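Local coordinates for protein predicted metal-dependent hydrolase of the TIM-barrel fold (Lactobacillus casei, PDB 2QPX) that is probably a zinc-dependent hydrolase of the amidohydrolase family, built on a TIM barrel whose metal site holds two zinc ions, its substrate being unknown, at residues R299-N302 with E303-L307; L54-H57 with G58-L62; A75-D79 with P80-T84; H87-F90 with G91-F95. One frame throughout, in Å; residues are numbered along the deposited sequence.

Contact 1 (R299-N302 with E303-L307)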
loop_
_atom_site.group_PDB
_atom_site.type_symbol
_atom_site.label_atom_id
_atom_site.label_comp_id
_atom_site.label_asym_id
_atom_site.label_seq_id
_atom_site.Cartn_x
_atom_site.Cartn_y
_atom_site.Cartn_z
ATOM N N ARG A 299 -4.198 -12.442 3.934
ATOM C CA ARG A 299 -3.398 -11.642 2.993
ATOM C C ARG A 299 -2.527 -10.631 3.708
ATOM O O ARG A 299 -1.367 -10.432 3.329
ATOM C CB ARG A 299 -4.239 -10.991 1.908
ATOM C CG ARG A 299 -4.959 -9.749 2.223
ATOM C CD ARG A 299 -5.709 -9.189 0.956
ATOM N NE ARG A 299 -6.717 -10.164 0.569
ATOM C CZ ARG A 299 -7.954 -10.205 1.022
ATOM N NH1 ARG A 299 -8.443 -9.258 1.832
ATOM N NH2 ARG A 299 -8.738 -11.199 0.611
ATOM N N VAL A 300 -3.042 -10.033 4.784
ATOM C CA VAL A 300 -2.234 -9.131 5.618
ATOM C C VAL A 300 -1.077 -9.843 6.290
ATOM O O VAL A 300 0.056 -9.344 6.268
ATOM C CB VAL A 300 -3.100 -8.314 6.620
ATOM C CG1 VAL A 300 -2.221 -7.541 7.605
ATOM C CG2 VAL A 300 -4.008 -7.349 5.815
ATOM N N PHE A 301 -1.299 -11.051 6.820
ATOM C CA PHE A 301 -0.203 -11.815 7.360
ATOM C C PHE A 301 0.856 -12.064 6.291
ATOM O O PHE A 301 2.067 -11.866 6.507
ATOM C CB PHE A 301 -0.691 -13.139 7.960
ATOM C CG PHE A 301 0.412 -13.937 8.558
ATOM C CD1 PHE A 301 0.804 -13.711 9.874
ATOM C CD2 PHE A 301 1.114 -14.846 7.805
ATOM C CE1 PHE A 301 1.888 -14.398 10.402
ATOM C CE2 PHE A 301 2.201 -15.514 8.329
ATOM C CZ PHE A 301 2.580 -15.307 9.609
ATOM N N ASN A 302 0.414 -12.530 5.120
ATOM C CA ASN A 302 1.353 -12.839 4.075
ATOM C C ASN A 302 2.174 -11.616 3.680
ATOM O O ASN A 302 3.384 -11.698 3.491
ATOM C CB ASN A 302 0.629 -13.356 2.837
ATOM C CG ASN A 302 -0.037 -14.701 3.031
ATOM O OD1 ASN A 302 0.300 -15.455 3.949
ATOM N ND2 ASN A 302 -0.995 -15.019 2.131
ATOM N N GLU A 303 1.506 -10.494 3.515
ATOM C CA GLU A 303 2.180 -9.253 3.126
ATOM C C GLU A 303 3.187 -8.817 4.206
ATOM O O GLU A 303 4.308 -8.414 3.894
ATOM C CB GLU A 303 1.170 -8.128 2.872
ATOM C CG GLU A 303 0.318 -8.285 1.622
ATOM C CD GLU A 303 -0.884 -7.342 1.585
ATOM O OE1 GLU A 303 -0.843 -6.270 2.237
ATOM O OE2 GLU A 303 -1.899 -7.689 0.906
ATOM N N ALA A 304 2.768 -8.969 5.459
ATOM C CA ALA A 304 3.557 -8.594 6.635
ATOM C C ALA A 304 4.895 -9.321 6.735
ATOM O O ALA A 304 5.859 -8.762 7.243
ATOM C CB ALA A 304 2.723 -8.820 7.927
ATOM N N VAL A 305 4.945 -10.566 6.276
ATOM C CA VAL A 305 6.156 -11.384 6.392
ATOM C C VAL A 305 6.968 -11.530 5.105
ATOM O O VAL A 305 7.874 -12.360 5.019
ATOM C CB VAL A 305 5.809 -12.781 6.984
ATOM C CG1 VAL A 305 5.214 -12.650 8.390
ATOM C CG2 VAL A 305 4.902 -13.614 6.077
ATOM N N GLU A 306 6.687 -10.724 4.091
ATOM C CA GLU A 306 7.476 -10.779 2.850
ATOM C C GLU A 306 8.967 -10.556 3.094
ATOM O O GLU A 306 9.805 -11.244 2.492
ATOM C CB GLU A 306 6.905 -9.761 1.841
ATOM C CG GLU A 306 5.598 -10.215 1.270
ATOM C CD GLU A 306 4.833 -9.164 0.503
ATOM O OE1 GLU A 306 5.201 -7.972 0.541
ATOM O OE2 GLU A 306 3.828 -9.539 -0.172
ATOM N N LEU A 307 9.314 -9.626 3.983
ATOM C CA LEU A 307 10.700 -9.341 4.327
ATOM C C LEU A 307 11.060 -9.605 5.770
ATOM O O LEU A 307 12.207 -9.705 6.087
ATOM C CB LEU A 307 11.052 -7.869 4.054
ATOM C CG LEU A 307 10.985 -7.372 2.613
ATOM C CD1 LEU A 307 11.355 -5.886 2.545
ATOM C CD2 LEU A 307 11.854 -8.206 1.691
#
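Arg-299 and Glu-303, one helical turn apart, run side by side and point the same way, yet they do not form a salt bridge. The carboxylate oxygen OE2 of Glu-303 lies 3.9 Å from CG of Arg-299, against the aliphatic part of that chain, while Arg-299 NE stays 5.4 Å from it. The guanidinium and carboxylate planes are turned 40° apart. Arg-299 bends at chi3 (64°), which carries its charged end off to Glu-306 of the third subunit. Glu-303 OE1 goes to His-269 and to Arg-270 of the third subunit. On another side of the turn, Val-305 crosses Phe-301 and sets CG1 over one ring face, 4.3 Å from the centroid, in a CH-pi contact placed toward the rim. With CG anti to the backbone N (chi1 -179°), Phe-301 can reach Val-305 while packing on Ile-313 and helix 323-342. Beneath run the backbone bonds of the last turn of helix 297-304, from Glu-303 N to Arg-299 O (2.9 Å) and from Ala-304 N to Val-300 O. Shortening Glu-303 to an alanine is likely to leave His-269, and Arg-270 of the third subunit, without the carboxylate they share. The turn divides its chemistry: an apolar side packs within the subunit, and the buried carboxylates of Glu-303 and Glu-306 are satisfied partly by its own His-269 and Arg-270, partly by arginines of the second and third subunits.

Contact 2 (L54-H57 with G58-L62). With EDO (1,2-ethanediol), chain E.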
loop_
_atom_site.group_PDB
_atom_site.type_symbol
_atom_site.label_atom_id
_atom_site.label_comp_id
_atom_site.label_asym_id
_atom_site.label_seq_id
_atom_site.Cartn_x
_atom_site.Cartn_y
_atom_site.Cartn_z
ATOM N N LEU A 54 -18.051 -7.196 8.402
ATOM C CA LEU A 54 -17.866 -8.606 8.660
ATOM C C LEU A 54 -17.504 -8.923 10.121
ATOM O O LEU A 54 -17.935 -9.976 10.643
ATOM C CB LEU A 54 -16.813 -9.192 7.718
ATOM C CG LEU A 54 -16.790 -10.720 7.613
ATOM C CD1 LEU A 54 -18.174 -11.266 7.138
ATOM C CD2 LEU A 54 -15.702 -11.209 6.642
ATOM N N ALA A 55 -16.779 -8.045 10.808
ATOM C CA ALA A 55 -16.318 -8.340 12.167
ATOM C C ALA A 55 -17.479 -8.693 13.103
ATOM O O ALA A 55 -17.402 -9.626 13.880
ATOM C CB ALA A 55 -15.501 -7.153 12.751
ATOM N N TYR A 56 -18.535 -7.889 13.048
ATOM C CA TYR A 56 -19.697 -8.135 13.903
ATOM C C TYR A 56 -20.250 -9.529 13.650
ATOM O O TYR A 56 -20.599 -10.261 14.611
ATOM C CB TYR A 56 -20.757 -7.067 13.690
ATOM C CG TYR A 56 -22.104 -7.356 14.332
ATOM C CD1 TYR A 56 -22.266 -7.359 15.701
ATOM C CD2 TYR A 56 -23.198 -7.627 13.543
ATOM C CE1 TYR A 56 -23.526 -7.618 16.262
ATOM C CE2 TYR A 56 -24.422 -7.881 14.074
ATOM C CZ TYR A 56 -24.601 -7.854 15.432
ATOM O OH TYR A 56 -25.874 -8.124 15.963
ATOM N N HIS A 57 -20.368 -9.885 12.383
ATOM C CA HIS A 57 -20.852 -11.235 12.059
ATOM C C HIS A 57 -19.949 -12.344 12.536
ATOM O O HIS A 57 -20.446 -13.407 12.968
ATOM C CB HIS A 57 -21.172 -11.330 10.583
ATOM C CG HIS A 57 -22.320 -10.463 10.207
ATOM N ND1 HIS A 57 -23.625 -10.906 10.196
ATOM C CD2 HIS A 57 -22.377 -9.130 9.914
ATOM C CE1 HIS A 57 -24.426 -9.899 9.885
ATOM N NE2 HIS A 57 -23.692 -8.807 9.707
ATOM N N GLY A 58 -18.641 -12.128 12.517
ATOM C CA GLY A 58 -17.703 -13.060 13.134
ATOM C C GLY A 58 -17.931 -13.195 14.615
ATOM O O GLY A 58 -17.896 -14.292 15.148
ATOM N N PHE A 59 -18.152 -12.075 15.283
ATOM C CA PHE A 59 -18.428 -12.127 16.724
ATOM C C PHE A 59 -19.690 -12.907 16.998
ATOM O O PHE A 59 -19.739 -13.728 17.920
ATOM C CB PHE A 59 -18.654 -10.728 17.320
ATOM C CG PHE A 59 -17.405 -9.894 17.521
ATOM C CD1 PHE A 59 -16.155 -10.295 17.106
ATOM C CD2 PHE A 59 -17.525 -8.682 18.146
ATOM C CE1 PHE A 59 -15.049 -9.474 17.297
ATOM C CE2 PHE A 59 -16.427 -7.865 18.343
ATOM C CZ PHE A 59 -15.198 -8.267 17.912
ATOM N N LEU A 60 -20.732 -12.667 16.214
ATOM C CA LEU A 60 -22.000 -13.415 16.397
ATOM C C LEU A 60 -21.823 -14.887 16.176
ATOM O O LEU A 60 -22.435 -15.709 16.877
ATOM C CB LEU A 60 -23.060 -12.928 15.415
ATOM C CG LEU A 60 -23.696 -11.593 15.658
ATOM C CD1 LEU A 60 -24.857 -11.397 14.636
ATOM C CD2 LEU A 60 -24.212 -11.405 17.103
ATOM N N ALA A 61 -21.027 -15.260 15.184
ATOM C CA ALA A 61 -20.786 -16.654 14.874
ATOM C C ALA A 61 -20.136 -17.329 16.069
ATOM O O ALA A 61 -20.521 -18.443 16.448
ATOM C CB ALA A 61 -19.884 -16.794 13.599
ATOM N N LEU A 62 -19.166 -16.673 16.688
ATOM C CA LEU A 62 -18.499 -17.255 17.846
ATOM C C LEU A 62 -19.432 -17.309 19.047
ATOM O O LEU A 62 -19.435 -18.301 19.750
ATOM C CB LEU A 62 -17.182 -16.550 18.202
ATOM C CG LEU A 62 -15.900 -17.108 17.556
ATOM C CD1 LEU A 62 -15.872 -16.667 16.110
ATOM C CD2 LEU A 62 -14.693 -16.602 18.300
HETATM C C1 EDO E . -26.906 -6.779 10.449
HETATM O O1 EDO E . -27.583 -5.632 10.920
HETATM C C2 EDO E . -27.054 -6.717 8.924
HETATM O O2 EDO E . -25.890 -7.256 8.318
#
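Leu-60 lies over the ring of Tyr-56 and buries much of itself there. Its CG sits above one face, 4.1 Å from the centroid and 19° off the normal, a CH-pi contact displaced toward the rim. Over that face the two methyls spread toward the hydroxyl end, CD1 3.6 Å from Tyr-56 CE2 and CD2 3.9 Å from Tyr-56 CE1. With CG anti to the backbone N (chi1 169°), the Tyr-56 ring swings back so that its end reaches Leu-60, and its hydroxyl is hydrogen-bonded to Asp-31. This is i to i+4 packing along helix 54-66, whose regular ladder includes Leu-60 N to Tyr-56 O at 2.9 Å; the same helix lays Phe-59 on helices 30-37 and 323-342. A leucine in place of Tyr-56 would probably lose the flat face under Leu-60 and leave Asp-31 without its hydroxyl partner. His-57 touches the following turn mainly through CB and the backbone. Its NE2 is hydrogen-bonded to Lys-51 O, and also lies 3.0 Å from O2 of an ethanediol, probably from the crystallisation liquor, met at the ring edge. The diol also bonds to Gln-351 of the third subunit, whose Trp-355 meets the His-57 ring edge-to-face.

Contact 3 (A75-D79 with P80-T84)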
loop_
_atom_site.group_PDB
_atom_site.type_symbol
_atom_site.label_atom_id
_atom_site.label_comp_id
_atom_site.label_asym_id
_atom_site.label_seq_id
_atom_site.Cartn_x
_atom_site.Cartn_y
_atom_site.Cartn_z
ATOM N N ALA A 75 -27.665 -13.729 25.555
ATOM C CA ALA A 75 -28.040 -13.374 26.910
ATOM C C ALA A 75 -26.867 -12.828 27.709
ATOM O O ALA A 75 -25.747 -13.318 27.558
ATOM C CB ALA A 75 -28.596 -14.615 27.629
ATOM N N ALA A 76 -27.136 -11.860 28.579
ATOM C CA ALA A 76 -26.195 -11.518 29.651
ATOM C C ALA A 76 -25.969 -12.760 30.531
ATOM O O ALA A 76 -26.760 -13.702 30.517
ATOM C CB ALA A 76 -26.699 -10.313 30.480
HETATM N N MSE A 77 -24.853 -12.788 31.256
HETATM C CA MSE A 77 -24.439 -13.969 31.995
HETATM C C MSE A 77 -24.065 -13.580 33.408
HETATM O O MSE A 77 -23.344 -12.602 33.632
HETATM C CB MSE A 77 -23.247 -14.649 31.306
HETATM C CG MSE A 77 -23.589 -15.239 29.955
HETATM SE SE MSE A 77 -22.084 -15.721 28.884
HETATM C CE MSE A 77 -21.800 -13.989 28.081
ATOM N N ASN A 78 -24.558 -14.380 34.367
ATOM C CA ASN A 78 -24.103 -14.239 35.745
ATOM C C ASN A 78 -22.675 -14.766 35.899
ATOM O O ASN A 78 -22.087 -15.302 34.963
ATOM C CB ASN A 78 -25.096 -14.922 36.703
ATOM C CG ASN A 78 -26.287 -14.040 37.032
ATOM O OD1 ASN A 78 -26.210 -12.822 36.908
ATOM N ND2 ASN A 78 -27.390 -14.651 37.509
ATOM N N ASP A 79 -22.078 -14.571 37.071
ATOM C CA ASP A 79 -20.649 -14.820 37.190
ATOM C C ASP A 79 -20.185 -16.259 36.888
ATOM O O ASP A 79 -19.175 -16.470 36.212
ATOM C CB ASP A 79 -20.169 -14.342 38.560
ATOM C CG ASP A 79 -20.354 -12.847 38.766
ATOM O OD1 ASP A 79 -20.746 -12.107 37.848
ATOM O OD2 ASP A 79 -20.077 -12.374 39.904
ATOM N N PRO A 80 -20.872 -17.286 37.423
ATOM C CA PRO A 80 -20.423 -18.650 37.074
ATOM C C PRO A 80 -20.536 -18.955 35.579
ATOM O O PRO A 80 -19.612 -19.525 34.983
ATOM C CB PRO A 80 -21.352 -19.577 37.909
ATOM C CG PRO A 80 -22.031 -18.718 38.828
ATOM C CD PRO A 80 -21.984 -17.305 38.392
ATOM N N GLY A 81 -21.650 -18.555 34.987
ATOM C CA GLY A 81 -21.846 -18.748 33.536
ATOM C C GLY A 81 -20.790 -17.993 32.738
ATOM O O GLY A 81 -20.234 -18.530 31.787
ATOM N N TYR A 82 -20.525 -16.766 33.129
ATOM C CA TYR A 82 -19.553 -15.945 32.389
ATOM C C TYR A 82 -18.153 -16.555 32.469
ATOM O O TYR A 82 -17.421 -16.571 31.467
ATOM C CB TYR A 82 -19.583 -14.522 32.900
ATOM C CG TYR A 82 -18.910 -13.468 32.004
ATOM C CD1 TYR A 82 -19.174 -13.414 30.634
ATOM C CD2 TYR A 82 -18.126 -12.472 32.549
ATOM C CE1 TYR A 82 -18.620 -12.422 29.852
ATOM C CE2 TYR A 82 -17.553 -11.483 31.771
ATOM C CZ TYR A 82 -17.847 -11.427 30.432
ATOM O OH TYR A 82 -17.295 -10.409 29.634
ATOM N N ALA A 83 -17.757 -17.060 33.642
ATOM C CA ALA A 83 -16.481 -17.740 33.754
ATOM C C ALA A 83 -16.459 -18.990 32.862
ATOM O O ALA A 83 -15.488 -19.246 32.159
ATOM C CB ALA A 83 -16.159 -18.082 35.238
ATOM N N THR A 84 -17.526 -19.784 32.901
ATOM C CA THR A 84 -17.620 -20.958 32.036
ATOM C C THR A 84 -17.442 -20.599 30.560
ATOM O O THR A 84 -16.677 -21.228 29.842
ATOM C CB THR A 84 -19.000 -21.676 32.218
ATOM O OG1 THR A 84 -19.092 -22.151 33.567
ATOM C CG2 THR A 84 -19.164 -22.837 31.244
#
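Met-77, present as selenomethionine, comes up to the edge of the Tyr-82 ring, the two side chains crossing at about a right angle. Its methyl CE makes the closest approach, 3.7 Å from Tyr-82 CD1, near the plane of the ring. The selenium is also at the edge, 5.5 Å from the centroid and 82° off the normal, so this is an edge-on Met-aromatic contact. A bend at chi3 (-86°) brings CE round to CD1 instead of letting the chain run on straight. Behind the side chains, the first turn of helix 79-92 fixes the spacing. Asn-78 occupies the N-cap position, and its carbonyl O accepts Tyr-82 N in a short 2.8 Å bond; Asp-79 O accepts Ala-83 N at 3.0 Å. Pro-80 occupies the first turn and has no N-H to give. Further out, Met-77 pairs through its backbone with Gly-25, Tyr-82 OH bonds to Ile-23 O, and Asp-79 forms a salt bridge with Lys-26, so the residues before helix 30-37 hold the start of this helix at three points. The chemistry passes from a buried, largely dispersive Met-aromatic edge to an exposed carboxylate whose negative charge would probably also suit the positive end of the helix dipole.

Contact 4 (H87-F90 with G91-F95)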
loop_
_atom_site.group_PDB
_atom_site.type_symbol
_atom_site.label_atom_id
_atom_site.label_comp_id
_atom_site.label_asym_id
_atom_site.label_seq_id
_atom_site.Cartn_x
_atom_site.Cartn_y
_atom_site.Cartn_z
ATOM N N HIS A 87 -13.905 -19.456 29.815
ATOM C CA HIS A 87 -13.061 -20.635 29.800
ATOM C C HIS A 87 -13.208 -21.414 28.482
ATOM O O HIS A 87 -12.244 -21.938 27.960
ATOM C CB HIS A 87 -13.345 -21.541 31.011
ATOM C CG HIS A 87 -12.618 -21.165 32.257
ATOM N ND1 HIS A 87 -12.756 -19.936 32.858
ATOM C CD2 HIS A 87 -11.811 -21.895 33.068
ATOM C CE1 HIS A 87 -12.019 -19.903 33.959
ATOM N NE2 HIS A 87 -11.430 -21.081 34.106
ATOM N N ARG A 88 -14.429 -21.505 27.967
ATOM C CA ARG A 88 -14.660 -22.256 26.721
ATOM C C ARG A 88 -13.909 -21.650 25.540
ATOM O O ARG A 88 -13.248 -22.356 24.789
ATOM C CB ARG A 88 -16.140 -22.265 26.356
ATOM C CG ARG A 88 -17.011 -23.138 27.162
ATOM C CD ARG A 88 -18.448 -23.073 26.637
ATOM N NE ARG A 88 -19.284 -23.949 27.414
ATOM C CZ ARG A 88 -20.569 -24.128 27.195
ATOM N NH1 ARG A 88 -21.193 -23.516 26.202
ATOM N NH2 ARG A 88 -21.228 -24.971 27.977
ATOM N N ILE A 89 -13.942 -20.320 25.444
ATOM C CA ILE A 89 -13.321 -19.632 24.308
ATOM C C ILE A 89 -11.816 -19.592 24.456
ATOM O O ILE A 89 -11.093 -19.975 23.544
ATOM C CB ILE A 89 -13.936 -18.239 24.098
ATOM C CG1 ILE A 89 -15.392 -18.383 23.673
ATOM C CG2 ILE A 89 -13.115 -17.375 23.062
ATOM C CD1 ILE A 89 -16.209 -17.090 23.643
ATOM N N PHE A 90 -11.321 -19.097 25.592
ATOM C CA PHE A 90 -9.871 -19.036 25.795
ATOM C C PHE A 90 -9.248 -20.421 25.700
ATOM O O PHE A 90 -8.174 -20.587 25.129
ATOM C CB PHE A 90 -9.504 -18.314 27.086
ATOM C CG PHE A 90 -9.705 -16.804 27.006
ATOM C CD1 PHE A 90 -8.722 -16.002 26.476
ATOM C CD2 PHE A 90 -10.880 -16.188 27.471
ATOM C CE1 PHE A 90 -8.917 -14.630 26.378
ATOM C CE2 PHE A 90 -11.064 -14.793 27.399
ATOM C CZ PHE A 90 -10.051 -14.018 26.833
ATOM N N GLY A 91 -9.930 -21.440 26.263
ATOM C CA GLY A 91 -9.425 -22.809 26.221
ATOM C C GLY A 91 -9.444 -23.380 24.825
ATOM O O GLY A 91 -8.504 -24.059 24.434
ATOM N N HIS A 92 -10.491 -23.106 24.040
ATOM C CA HIS A 92 -10.585 -23.665 22.696
ATOM C C HIS A 92 -9.375 -23.281 21.839
ATOM O O HIS A 92 -8.820 -24.106 21.096
ATOM C CB HIS A 92 -11.903 -23.244 22.030
ATOM C CG HIS A 92 -12.032 -23.709 20.616
ATOM N ND1 HIS A 92 -12.544 -24.948 20.282
ATOM C CD2 HIS A 92 -11.701 -23.108 19.452
ATOM C CE1 HIS A 92 -12.506 -25.090 18.968
ATOM N NE2 HIS A 92 -11.986 -23.992 18.439
ATOM N N PHE A 93 -8.974 -22.009 21.953
ATOM C CA PHE A 93 -7.886 -21.473 21.134
ATOM C C PHE A 93 -6.501 -21.644 21.770
ATOM O O PHE A 93 -5.506 -21.289 21.172
ATOM C CB PHE A 93 -8.178 -20.026 20.796
ATOM C CG PHE A 93 -9.371 -19.878 19.902
ATOM C CD1 PHE A 93 -9.279 -20.266 18.558
ATOM C CD2 PHE A 93 -10.600 -19.463 20.388
ATOM C CE1 PHE A 93 -10.397 -20.177 17.725
ATOM C CE2 PHE A 93 -11.706 -19.367 19.572
ATOM C CZ PHE A 93 -11.601 -19.726 18.216
ATOM N N HIS A 94 -6.458 -22.180 22.992
ATOM C CA HIS A 94 -5.232 -22.487 23.742
ATOM C C HIS A 94 -4.489 -21.180 24.151
ATOM O O HIS A 94 -3.270 -21.146 24.163
ATOM C CB HIS A 94 -4.321 -23.468 22.971
ATOM C CG HIS A 94 -4.905 -24.839 22.818
ATOM N ND1 HIS A 94 -4.412 -25.913 23.509
ATOM C CD2 HIS A 94 -5.933 -25.301 22.079
ATOM C CE1 HIS A 94 -5.120 -26.992 23.202
ATOM N NE2 HIS A 94 -6.064 -26.647 22.347
ATOM N N PHE A 95 -5.236 -20.128 24.487
ATOM C CA PHE A 95 -4.596 -18.985 25.137
ATOM C C PHE A 95 -3.952 -19.443 26.441
ATOM O O PHE A 95 -4.568 -20.166 27.227
ATOM C CB PHE A 95 -5.607 -17.892 25.455
ATOM C CG PHE A 95 -6.058 -17.042 24.283
ATOM C CD1 PHE A 95 -7.057 -17.473 23.422
ATOM C CD2 PHE A 95 -5.520 -15.775 24.065
ATOM C CE1 PHE A 95 -7.547 -16.671 22.418
ATOM C CE2 PHE A 95 -6.019 -14.974 23.050
ATOM C CZ PHE A 95 -6.993 -15.414 22.215
#
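This is the C-terminal end of helix 79-92, closed by a Schellman motif and turned directly into strand 95-101, which runs parallel between strands 14-19 and 124-127 of the TIM barrel. His-94 leaves the helix with positive phi (68°), and its N bonds back to Gly-91 O at 3.1 Å. Phe-95 N then reaches back to Phe-90 O, 3.0 Å away, completing the pair of bonds that close the Schellman motif. Phe-90 and Phe-95 close the turn on its apolar side in a T-shaped (edge-to-face) pair: the edge of Phe-90 meets the face of Phe-95, with centroids 5.0 Å apart and planes at 71°. CG of Phe-90 stands anti to its carbonyl carbon (chi1 -73°), which helps bring that edge to Phe-95. Tyr-326 meets the Phe-90 ring from outside the turn, while Phe-95 packs on Leu-14 and Asp-16 of strand 14-19. Earlier in the helix, Gly-91 N bonds to His-87 O, and the bond from Phe-93 N to Ile-89 O is weak, at 3.3 Å, as the helix runs out. Phe-93 turns its ring edge to that same carbonyl and lies on Ala-330 and Arg-331 of helix 323-342. In the Phe-90 and Phe-95 pair the closest atoms are CD1 of Phe-90 and CG of Phe-95, 3.6 Å apart.

In the fold
Contacts 3 and 4 are the two ends of one helix, 79-92: its start is partly exposed and tied to the loop before helix 30-37, its end feeds a barrel strand. Contact 2, on the preceding helix 54-66, touches contact 4 where Leu-62 CD2 meets Phe-93 CE2 at 4.3 Å. Contact 1 touches none of the others; its centre is about 24 Å from that of contact 2. Contacts 1 and 2 are largely buried: contact 1 meets both other subunits, mostly through salt bridges, contact 2 the third through an aromatic pair and apolar packing. Contacts 3 and 4 touch no other chain of the assembly; the rings of Tyr-82, Phe-90, Phe-93 and Phe-95 pack within the subunit.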